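Local coordinates for protein ALDH21) (Physcomitrella patens subsp. patens, PDB 5MZ5) that catalyses the NADP(+)-dependent oxidation of succinic semialdehyde, as an aldehyde dehydrogenase found in mosses and some other plants, at residues E116-T121 / G135-T140; Q120-E125 / F190-V195; I293-V298 / L451-Y456; A343-K348 / L385-N390. One frame throughout, in Å; residues are numbered along the deposited sequence.

Contact 1: residues E116-T121 / G135-T140; sequences EEIAQT and GEVTRT
Val137 rests one methyl, CG2, against the helix that carries Ile118 and Ala119, and this single branch makes every close approach between 116-121 and 135-140. It lies 3.8 Å from CG2 of Ile118 and equally far from the backbone N of Ala119, while Ala119 CB stands 4.1 Å from Val137 CG2. More than half of the 112 Å² buried between the segments belongs to Val137. Its first torsion explains which methyl is used: CG1 is anti to the backbone N (chi1 -174°), which sets CG2 beside that N and against the other helix. The Ile118 and Val137 side chains cross at a slant, touching methyl to methyl, and no hydrogen bond spans the segments. With the small Ala119 at the closest point, the CA atoms of Ala119 and Val137 come within 6.3 Å.

Outward of this apolar point, Phe115 and Leu122 of helix 115-126 also touch Val137, and Ile130 and Arg134 pack on Ala119. A polar chain closes one margin: Gln120 NE2 donates to Glu116 OE1 over 2.9 Å, almost straight at 175° and in the plane of the amide, and the other carboxylate oxygen of Glu116 forms a salt bridge with Arg134. The Gln120 amide is thereby held in its rotation, and helix 115-126 is tied to the start of its successor. Such close packing of consecutive helices 115-126 and 130-151 belongs to the helical layer of the aldehyde dehydrogenase cofactor-binding domain; the second helix also bears Arg139, a succinate-binding residue whose side chain takes no part in this interface.

Contact 2: residues Q120-E125 / F190-V195; sequences QTLTME and FPLNLV
Glu125 OE2, which accepts a hydrogen bond from Ser220 OG, rests against the ring of Pro191, 3.8 Å from its CG. The other oxygen, OE1, takes the backbone N of Leu219, so both ends of this buried carboxylate are satisfied by residues outside the two segments, at the start of helix 219-229. The glutamate reaches them because CG sits between the backbone N and the carbonyl carbon (chi1 74°) and the chain runs extended from there, sliding past the proline in the opposite direction.

Beside it, Leu122 makes the larger apolar contact. CD2 meets Pro191 CG at 3.5 Å and lies 3.9 Å from Pro191 CD, so this methyl lies obliquely against the CG-CD side of the pyrrolidine ring. The other branch, CD1, approaches CD2 of Leu192, the two leucine side chains crossing at about a right angle. Leu122 thus forks over two consecutive residues of the loop, one methyl for each. On the far segment, Leu192 has CG anti to its backbone N (chi1 -180°), which places its CD2 within 4.2 Å of Leu122 CD1.

Thr217 also packs on Pro191, whose side chain lies about 6 Å from those of Trp188, which binds NADP(+), and Asn189, which binds succinate. The loop just after these site residues therefore has a helix at its back. No hydrogen bond joins 120-125 to 190-195: the chemistry is apolar packing next to a fully engaged carboxylate, and its position at the amino end of helix 219-229 would probably favour the charged form of Glu125.

Contact 3: residues I293-V298 / L451-Y456; sequences IVDDYV and LNKAFY
Lys453 lays the end of its chain across the carboxylate of Asp295, with CD 3.4 Å and CE 3.6 Å from Asp295 OD2. The pair joins the end of a catalytic-domain sheet strand to a helix beside that sheet: Asp295 directly follows strand 290-294, and Lys453 lies in helix 451-460, the connection of a beta-alpha-beta crossover between the parallel strands 443-447 and 465-468. The bond thus ties the crossover helix to the end of strand 290-294, the other neighbour of 443-447.

The charged groups form a salt bridge, NZ of Lys453 to OD2 of Asp295 at 2.8 Å, the ammonium meeting OD2 on its syn side and 18° out of the carboxylate plane. Lys453 is extended beyond CG, and the two side chains cross at about a right angle. The other oxygen, OD1, accepts from Tyr425 OH, which together with NZ on OD2 helps to fix the rotation of the carboxylate. With an alanine in place of Asp295, the ammonium would probably lose the charge it touches and pairs with, and the lysine tail would be freer to turn.

Phe428 and, from the fourth subunit, Leu515 pack on Lys453, placing the bridge close to a subunit interface. A water closes a second path between the same groups, giving a hydrogen to Asp295 OD1 at 2.8 Å and accepting one from Lys453 NZ at 3.3 Å.

Contact 4: residues A343-K348 / L385-N390; sequences AVKKLK and LLTGGN
Thr387 meets two neighbouring residues of 343-348 with its two branches, CG2 against Val344 and OG1 against Lys345, where helix 333-345 packs on strand 384-387, part of the catalytic-domain sheet of the aldehyde dehydrogenase fold.

The apolar contact is methyl to methyl. Val344 CG2 stands 3.4 Å from Thr387 CG2, tighter than carbons usually pack; the nearly eclipsed Val344 (chi1 -17°) makes the exact placement of this methyl doubtful. Val400 of the adjoining strand 395-402 touches both residues, and Ile309 and Phe313 of helix 301-313 back the valine.

The polar contact is one hydrogen bond, donated by Lys345 NZ to Thr387 OG1 at 3.0 Å. With a valine here, the ammonium would probably lose its acceptor and the exposed lysine tail would be set free to swing.

Instead of running straight, the lysine chain bends at its last two torsions (chi3 132°, chi4 75°), which brings NZ back to the hydroxyl. The early part of the chain passes the same atom, Lys345 CG lying 3.5 Å from Thr387 OG1.

In the fold
Contacts 1 and 2 form one unit, their centres 7 Å apart: both use helix 115-126, share Gln120 and Thr121, and are stitched together by Glu136 OE1, which probably accepts hydrogen bonds from Leu192 N and Asn193 N, each at 2.9 Å. Contact 2 sits beside the loop carrying Trp188 and Asn189, whereas contact 1 merely shares its second helix with succinate-binding Arg139; neither NADP(+) nor succinate is bound in this apo chain. Contacts 3 and 4 reach one sheet of the catalytic domain, with centres 27 Å apart and nearest atoms about 13 Å apart. Contact 3 is about 35 Å, centre to centre, from contacts 1 and 2. In contact 4 the Val344 side chain remains about 12 Å from that of succinate-binding Tyr314.

Contact 1: residues E116-T121 / G135-T140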
# COMPACT_ATOMS: atom_id res chain seq x y z
N GLU A 116 -8.53 2.35 37.42
CA GLU A 116 -8.39 1.52 38.61
C GLU A 116 -9.62 0.70 38.91
O GLU A 116 -9.49 -0.48 39.21
CB GLU A 116 -7.95 2.35 39.84
CG GLU A 116 -7.45 1.50 41.01
CD GLU A 116 -6.32 0.51 40.73
OE1 GLU A 116 -6.22 -0.49 41.47
OE2 GLU A 116 -5.53 0.73 39.78
N GLU A 117 -10.82 1.31 38.77
CA GLU A 117 -12.10 0.63 38.96
C GLU A 117 -12.24 -0.56 37.99
O GLU A 117 -12.65 -1.64 38.42
CB GLU A 117 -13.24 1.63 38.76
CG GLU A 117 -14.64 1.04 38.85
CD GLU A 117 -15.69 1.76 38.04
OE1 GLU A 117 -16.74 1.14 37.77
OE2 GLU A 117 -15.45 2.93 37.66
N ILE A 118 -11.89 -0.37 36.70
CA ILE A 118 -11.94 -1.42 35.68
C ILE A 118 -10.92 -2.53 36.01
O ILE A 118 -11.29 -3.70 35.98
CB ILE A 118 -11.80 -0.84 34.25
CG1 ILE A 118 -13.01 0.06 33.90
CG2 ILE A 118 -11.68 -1.96 33.21
CD1 ILE A 118 -12.76 1.03 32.76
N ALA A 119 -9.68 -2.14 36.40
CA ALA A 119 -8.63 -3.08 36.80
C ALA A 119 -9.07 -3.94 38.01
O ALA A 119 -8.89 -5.16 37.98
CB ALA A 119 -7.34 -2.34 37.12
N GLN A 120 -9.68 -3.31 39.03
CA GLN A 120 -10.18 -4.00 40.23
C GLN A 120 -11.28 -5.01 39.89
O GLN A 120 -11.25 -6.12 40.39
CB GLN A 120 -10.65 -3.00 41.31
CG GLN A 120 -9.51 -2.23 42.01
CD GLN A 120 -8.62 -3.09 42.87
OE1 GLN A 120 -9.06 -4.06 43.50
NE2 GLN A 120 -7.34 -2.74 42.95
N THR A 121 -12.22 -4.62 39.00
CA THR A 121 -13.32 -5.46 38.51
C THR A 121 -12.76 -6.65 37.74
O THR A 121 -13.27 -7.76 37.89
CB THR A 121 -14.28 -4.63 37.65
OG1 THR A 121 -14.79 -3.55 38.44
CG2 THR A 121 -15.44 -5.44 37.10
N GLY A 135 -2.29 -3.91 33.36
CA GLY A 135 -1.66 -4.13 32.06
C GLY A 135 -2.70 -4.38 30.98
O GLY A 135 -2.59 -3.86 29.87
N GLU A 136 -3.77 -5.13 31.32
CA GLU A 136 -4.88 -5.43 30.40
C GLU A 136 -5.73 -4.18 30.07
O GLU A 136 -6.20 -4.06 28.94
CB GLU A 136 -5.75 -6.59 30.90
CG GLU A 136 -6.89 -6.92 29.96
CD GLU A 136 -7.74 -8.14 30.22
OE1 GLU A 136 -8.72 -8.34 29.48
OE2 GLU A 136 -7.45 -8.89 31.18
N VAL A 137 -5.92 -3.27 31.06
CA VAL A 137 -6.67 -2.02 30.86
C VAL A 137 -5.85 -1.07 29.92
O VAL A 137 -6.42 -0.55 28.97
CB VAL A 137 -7.18 -1.35 32.17
CG1 VAL A 137 -8.07 -0.15 31.88
CG2 VAL A 137 -7.95 -2.37 33.03
N THR A 138 -4.53 -0.99 30.11
CA THR A 138 -3.61 -0.21 29.27
C THR A 138 -3.64 -0.72 27.83
O THR A 138 -3.66 0.07 26.90
CB THR A 138 -2.16 -0.29 29.84
OG1 THR A 138 -2.16 0.17 31.19
CG2 THR A 138 -1.15 0.52 29.02
N ARG A 139 -3.61 -2.05 27.66
CA ARG A 139 -3.63 -2.65 26.34
C ARG A 139 -4.98 -2.42 25.65
O ARG A 139 -5.01 -2.24 24.44
CB ARG A 139 -3.28 -4.13 26.42
CG ARG A 139 -1.78 -4.39 26.62
CD ARG A 139 -1.47 -5.88 26.59
NE ARG A 139 -1.82 -6.45 25.29
CZ ARG A 139 -2.04 -7.73 25.06
NH1 ARG A 139 -1.93 -8.62 26.04
NH2 ARG A 139 -2.40 -8.15 23.85
N THR A 140 -6.10 -2.41 26.44
CA THR A 140 -7.47 -2.13 25.95
C THR A 140 -7.54 -0.67 25.49
O THR A 140 -8.16 -0.40 24.46
CB THR A 140 -8.53 -2.47 27.01
OG1 THR A 140 -8.41 -3.86 27.32
CG2 THR A 140 -9.97 -2.15 26.54

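Contact 2: residues Q120-E125 / F190-V195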
# COMPACT_ATOMS: atom_id res chain seq x y z
N GLN A 120 -9.68 -3.31 39.03
CA GLN A 120 -10.18 -4.00 40.23
C GLN A 120 -11.28 -5.01 39.89
O GLN A 120 -11.25 -6.12 40.39
CB GLN A 120 -10.65 -3.00 41.31
CG GLN A 120 -9.51 -2.23 42.01
CD GLN A 120 -8.62 -3.09 42.87
OE1 GLN A 120 -9.06 -4.06 43.50
NE2 GLN A 120 -7.34 -2.74 42.95
N THR A 121 -12.22 -4.62 39.00
CA THR A 121 -13.32 -5.46 38.51
C THR A 121 -12.76 -6.65 37.74
O THR A 121 -13.27 -7.76 37.89
CB THR A 121 -14.28 -4.63 37.65
OG1 THR A 121 -14.79 -3.55 38.44
CG2 THR A 121 -15.44 -5.44 37.10
N LEU A 122 -11.73 -6.41 36.90
CA LEU A 122 -11.03 -7.42 36.12
C LEU A 122 -10.40 -8.48 36.99
O LEU A 122 -10.62 -9.65 36.77
CB LEU A 122 -9.94 -6.78 35.26
CG LEU A 122 -10.20 -6.61 33.80
CD1 LEU A 122 -8.99 -5.96 33.14
CD2 LEU A 122 -10.46 -7.98 33.12
N THR A 123 -9.61 -8.06 38.00
CA THR A 123 -8.97 -8.96 38.96
C THR A 123 -10.02 -9.80 39.71
O THR A 123 -9.87 -11.01 39.84
CB THR A 123 -8.07 -8.15 39.90
OG1 THR A 123 -6.93 -7.79 39.14
CG2 THR A 123 -7.62 -8.95 41.15
N MET A 124 -11.09 -9.14 40.17
CA MET A 124 -12.18 -9.78 40.88
C MET A 124 -12.84 -10.91 40.05
O MET A 124 -12.92 -12.05 40.52
CB MET A 124 -13.20 -8.70 41.33
CG MET A 124 -14.33 -9.21 42.22
SD MET A 124 -15.66 -9.94 41.22
CE MET A 124 -16.48 -8.44 40.66
N GLU A 125 -13.32 -10.59 38.83
CA GLU A 125 -14.03 -11.59 38.03
C GLU A 125 -13.13 -12.60 37.30
O GLU A 125 -13.64 -13.65 36.91
CB GLU A 125 -14.99 -10.91 37.04
CG GLU A 125 -14.30 -10.24 35.86
CD GLU A 125 -15.23 -9.71 34.79
OE1 GLU A 125 -16.44 -10.03 34.85
OE2 GLU A 125 -14.75 -9.01 33.88
N PHE A 190 -9.09 -12.99 28.99
CA PHE A 190 -8.79 -11.55 28.87
C PHE A 190 -10.15 -10.93 28.59
O PHE A 190 -10.44 -10.58 27.44
CB PHE A 190 -7.79 -11.23 27.74
CG PHE A 190 -6.33 -11.45 28.06
CD1 PHE A 190 -5.76 -12.72 27.95
CD2 PHE A 190 -5.52 -10.40 28.47
CE1 PHE A 190 -4.41 -12.94 28.27
CE2 PHE A 190 -4.17 -10.61 28.79
CZ PHE A 190 -3.63 -11.88 28.68
N PRO A 191 -11.05 -10.86 29.61
CA PRO A 191 -12.44 -10.44 29.34
C PRO A 191 -12.64 -8.99 28.92
O PRO A 191 -13.77 -8.63 28.55
CB PRO A 191 -13.17 -10.75 30.64
CG PRO A 191 -12.13 -10.75 31.68
CD PRO A 191 -10.87 -11.24 31.03
N LEU A 192 -11.59 -8.17 28.97
CA LEU A 192 -11.71 -6.80 28.50
C LEU A 192 -10.98 -6.65 27.16
O LEU A 192 -11.60 -6.24 26.18
CB LEU A 192 -11.20 -5.81 29.56
CG LEU A 192 -11.27 -4.32 29.19
CD1 LEU A 192 -12.71 -3.80 29.17
CD2 LEU A 192 -10.40 -3.49 30.11
N ASN A 193 -9.69 -7.01 27.11
CA ASN A 193 -8.86 -6.89 25.92
C ASN A 193 -9.36 -7.73 24.74
O ASN A 193 -9.37 -7.23 23.62
CB ASN A 193 -7.38 -7.17 26.21
CG ASN A 193 -6.47 -6.86 25.02
OD1 ASN A 193 -6.02 -7.77 24.32
ND2 ASN A 193 -6.34 -5.61 24.67
N LEU A 194 -9.77 -8.98 24.98
CA LEU A 194 -10.22 -9.83 23.89
C LEU A 194 -11.63 -9.46 23.42
O LEU A 194 -12.00 -9.78 22.28
CB LEU A 194 -10.03 -11.33 24.17
CG LEU A 194 -8.53 -11.77 24.21
CD1 LEU A 194 -8.35 -13.23 24.67
CD2 LEU A 194 -7.83 -11.55 22.87
N VAL A 195 -12.34 -8.64 24.22
CA VAL A 195 -13.63 -8.04 23.82
C VAL A 195 -13.28 -6.83 22.92
O VAL A 195 -13.83 -6.71 21.82
CB VAL A 195 -14.49 -7.63 25.05
CG1 VAL A 195 -15.59 -6.63 24.64
CG2 VAL A 195 -15.10 -8.86 25.71

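Contact 3: residues I293-V298 / L451-Y456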
# COMPACT_ATOMS: atom_id res chain seq x y z
N ILE A 293 12.49 -21.71 21.54
CA ILE A 293 13.85 -22.19 21.34
C ILE A 293 14.81 -21.21 22.05
O ILE A 293 14.70 -20.01 21.85
CB ILE A 293 14.22 -22.33 19.84
CG1 ILE A 293 13.39 -23.44 19.17
CG2 ILE A 293 15.74 -22.60 19.66
CD1 ILE A 293 13.63 -23.65 17.66
N VAL A 294 15.73 -21.74 22.86
CA VAL A 294 16.78 -20.96 23.51
C VAL A 294 18.10 -21.48 22.92
O VAL A 294 18.57 -22.54 23.30
CB VAL A 294 16.73 -20.99 25.07
CG1 VAL A 294 17.94 -20.26 25.69
CG2 VAL A 294 15.43 -20.37 25.58
N ASP A 295 18.64 -20.76 21.92
CA ASP A 295 19.91 -21.12 21.27
C ASP A 295 21.05 -20.19 21.68
O ASP A 295 22.20 -20.45 21.36
CB ASP A 295 19.75 -21.18 19.73
CG ASP A 295 20.77 -22.08 19.03
OD1 ASP A 295 20.73 -23.31 19.25
OD2 ASP A 295 21.58 -21.56 18.25
N ASP A 296 20.72 -19.13 22.42
CA ASP A 296 21.63 -18.09 22.93
C ASP A 296 20.92 -17.33 24.05
O ASP A 296 19.71 -17.47 24.22
CB ASP A 296 21.98 -17.08 21.80
CG ASP A 296 23.17 -17.44 20.93
OD1 ASP A 296 24.26 -17.74 21.49
OD2 ASP A 296 23.04 -17.37 19.69
N TYR A 297 21.67 -16.49 24.79
CA TYR A 297 21.14 -15.61 25.83
C TYR A 297 21.15 -14.23 25.20
O TYR A 297 22.21 -13.76 24.77
CB TYR A 297 22.01 -15.62 27.11
CG TYR A 297 22.28 -16.98 27.71
CD1 TYR A 297 21.34 -18.01 27.61
CD2 TYR A 297 23.43 -17.22 28.45
CE1 TYR A 297 21.59 -19.26 28.16
CE2 TYR A 297 23.68 -18.46 29.03
CZ TYR A 297 22.75 -19.48 28.88
OH TYR A 297 22.97 -20.71 29.45
N VAL A 298 19.97 -13.61 25.03
CA VAL A 298 19.90 -12.31 24.36
C VAL A 298 19.14 -11.26 25.18
O VAL A 298 17.93 -11.42 25.36
CB VAL A 298 19.36 -12.40 22.89
CG1 VAL A 298 19.55 -11.07 22.15
CG2 VAL A 298 20.01 -13.55 22.10
N LEU A 451 21.92 -14.61 12.63
CA LEU A 451 21.12 -14.02 11.56
C LEU A 451 20.33 -15.09 10.77
O LEU A 451 19.13 -14.93 10.54
CB LEU A 451 22.06 -13.23 10.63
CG LEU A 451 21.50 -12.72 9.30
CD1 LEU A 451 20.43 -11.61 9.50
CD2 LEU A 451 22.61 -12.30 8.39
N ASN A 452 21.02 -16.15 10.35
CA ASN A 452 20.42 -17.23 9.56
C ASN A 452 19.44 -18.09 10.34
O ASN A 452 18.39 -18.45 9.80
CB ASN A 452 21.49 -18.05 8.88
CG ASN A 452 22.13 -17.29 7.75
OD1 ASN A 452 21.45 -16.60 6.98
ND2 ASN A 452 23.45 -17.39 7.62
N LYS A 453 19.72 -18.38 11.61
CA LYS A 453 18.82 -19.16 12.48
C LYS A 453 17.52 -18.39 12.72
O LYS A 453 16.45 -18.99 12.70
CB LYS A 453 19.50 -19.50 13.81
CG LYS A 453 20.58 -20.55 13.65
CD LYS A 453 21.18 -20.97 14.97
CE LYS A 453 22.17 -22.08 14.76
NZ LYS A 453 23.03 -22.28 15.96
N ALA A 454 17.62 -17.05 12.91
CA ALA A 454 16.49 -16.14 13.11
C ALA A 454 15.53 -16.20 11.91
O ALA A 454 14.33 -16.43 12.09
CB ALA A 454 16.99 -14.71 13.33
N PHE A 455 16.09 -16.05 10.69
CA PHE A 455 15.29 -16.05 9.47
C PHE A 455 14.88 -17.46 9.02
O PHE A 455 13.85 -17.59 8.36
CB PHE A 455 15.97 -15.24 8.35
CG PHE A 455 15.75 -13.76 8.62
CD1 PHE A 455 16.67 -13.04 9.39
CD2 PHE A 455 14.59 -13.12 8.20
CE1 PHE A 455 16.44 -11.69 9.68
CE2 PHE A 455 14.37 -11.77 8.49
CZ PHE A 455 15.29 -11.06 9.24
N TYR A 456 15.63 -18.51 9.41
CA TYR A 456 15.26 -19.90 9.12
C TYR A 456 14.00 -20.20 9.95
O TYR A 456 13.04 -20.76 9.42
CB TYR A 456 16.41 -20.89 9.47
CG TYR A 456 16.04 -22.35 9.27
CD1 TYR A 456 15.34 -23.05 10.25
CD2 TYR A 456 16.34 -23.00 8.08
CE1 TYR A 456 14.96 -24.38 10.05
CE2 TYR A 456 15.99 -24.34 7.89
CZ TYR A 456 15.29 -25.02 8.87
OH TYR A 456 14.92 -26.33 8.67
O HOH W 1 22.49 -24.95 17.77

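Contact 4: residues A343-K348 / L385-N390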
# COMPACT_ATOMS: atom_id res chain seq x y z
N ALA A 343 14.16 -19.23 39.46
CA ALA A 343 13.26 -18.10 39.26
C ALA A 343 11.78 -18.47 39.43
O ALA A 343 11.05 -17.67 40.02
CB ALA A 343 13.52 -17.43 37.91
N VAL A 344 11.34 -19.69 39.02
CA VAL A 344 9.93 -20.08 39.21
C VAL A 344 9.63 -20.27 40.71
O VAL A 344 8.51 -19.96 41.13
CB VAL A 344 9.32 -21.23 38.33
CG1 VAL A 344 10.13 -21.56 37.09
CG2 VAL A 344 8.98 -22.48 39.13
N LYS A 345 10.63 -20.73 41.49
CA LYS A 345 10.51 -20.95 42.94
C LYS A 345 10.32 -19.65 43.72
O LYS A 345 9.82 -19.69 44.85
CB LYS A 345 11.71 -21.76 43.48
CG LYS A 345 11.57 -23.26 43.19
CD LYS A 345 12.86 -24.02 43.41
CE LYS A 345 12.66 -25.26 44.24
NZ LYS A 345 12.03 -26.37 43.48
N LYS A 346 10.67 -18.51 43.11
CA LYS A 346 10.56 -17.17 43.71
C LYS A 346 9.22 -16.50 43.41
O LYS A 346 8.92 -15.48 44.04
CB LYS A 346 11.73 -16.28 43.23
CG LYS A 346 13.07 -16.63 43.85
CD LYS A 346 14.19 -15.75 43.29
CE LYS A 346 15.52 -16.05 43.97
NZ LYS A 346 16.51 -14.96 43.77
N LEU A 347 8.43 -17.06 42.45
CA LEU A 347 7.16 -16.48 42.01
C LEU A 347 6.11 -16.48 43.11
O LEU A 347 5.82 -17.53 43.67
CB LEU A 347 6.63 -17.15 40.72
CG LEU A 347 7.48 -17.03 39.44
CD1 LEU A 347 6.88 -17.85 38.30
CD2 LEU A 347 7.69 -15.57 39.03
N LYS A 348 5.59 -15.29 43.44
CA LYS A 348 4.59 -15.14 44.50
C LYS A 348 3.22 -15.56 44.00
O LYS A 348 2.69 -14.98 43.06
CB LYS A 348 4.53 -13.72 45.06
CG LYS A 348 5.79 -13.32 45.77
CD LYS A 348 5.73 -11.91 46.25
CE LYS A 348 6.92 -11.64 47.11
NZ LYS A 348 6.95 -10.23 47.60
N LEU A 385 9.48 -34.23 37.32
CA LEU A 385 9.01 -33.01 37.96
C LEU A 385 10.19 -32.26 38.58
O LEU A 385 10.89 -32.80 39.44
CB LEU A 385 7.93 -33.35 39.01
CG LEU A 385 7.23 -32.18 39.72
CD1 LEU A 385 6.28 -31.44 38.76
CD2 LEU A 385 6.45 -32.68 40.91
N LEU A 386 10.44 -31.03 38.10
CA LEU A 386 11.55 -30.20 38.58
C LEU A 386 11.14 -29.29 39.73
O LEU A 386 11.96 -29.01 40.61
CB LEU A 386 12.21 -29.40 37.45
CG LEU A 386 12.78 -30.19 36.27
CD1 LEU A 386 13.40 -29.24 35.24
CD2 LEU A 386 13.79 -31.26 36.72
N THR A 387 9.86 -28.84 39.72
CA THR A 387 9.27 -27.97 40.75
C THR A 387 7.74 -27.92 40.59
O THR A 387 7.23 -28.20 39.50
CB THR A 387 9.91 -26.57 40.71
OG1 THR A 387 9.53 -25.83 41.87
CG2 THR A 387 9.59 -25.80 39.41
N GLY A 388 7.04 -27.55 41.66
CA GLY A 388 5.59 -27.39 41.69
C GLY A 388 4.80 -28.66 41.50
O GLY A 388 5.19 -29.72 41.99
N GLY A 389 3.67 -28.54 40.81
CA GLY A 389 2.77 -29.67 40.54
C GLY A 389 1.69 -29.93 41.58
O GLY A 389 0.89 -30.85 41.41
N ASN A 390 1.66 -29.13 42.67
CA ASN A 390 0.65 -29.29 43.72
C ASN A 390 -0.52 -28.32 43.57
O ASN A 390 -0.34 -27.19 43.11
CB ASN A 390 1.26 -29.20 45.12
CG ASN A 390 2.34 -30.22 45.42
OD1 ASN A 390 3.45 -29.88 45.80
ND2 ASN A 390 2.03 -31.50 45.28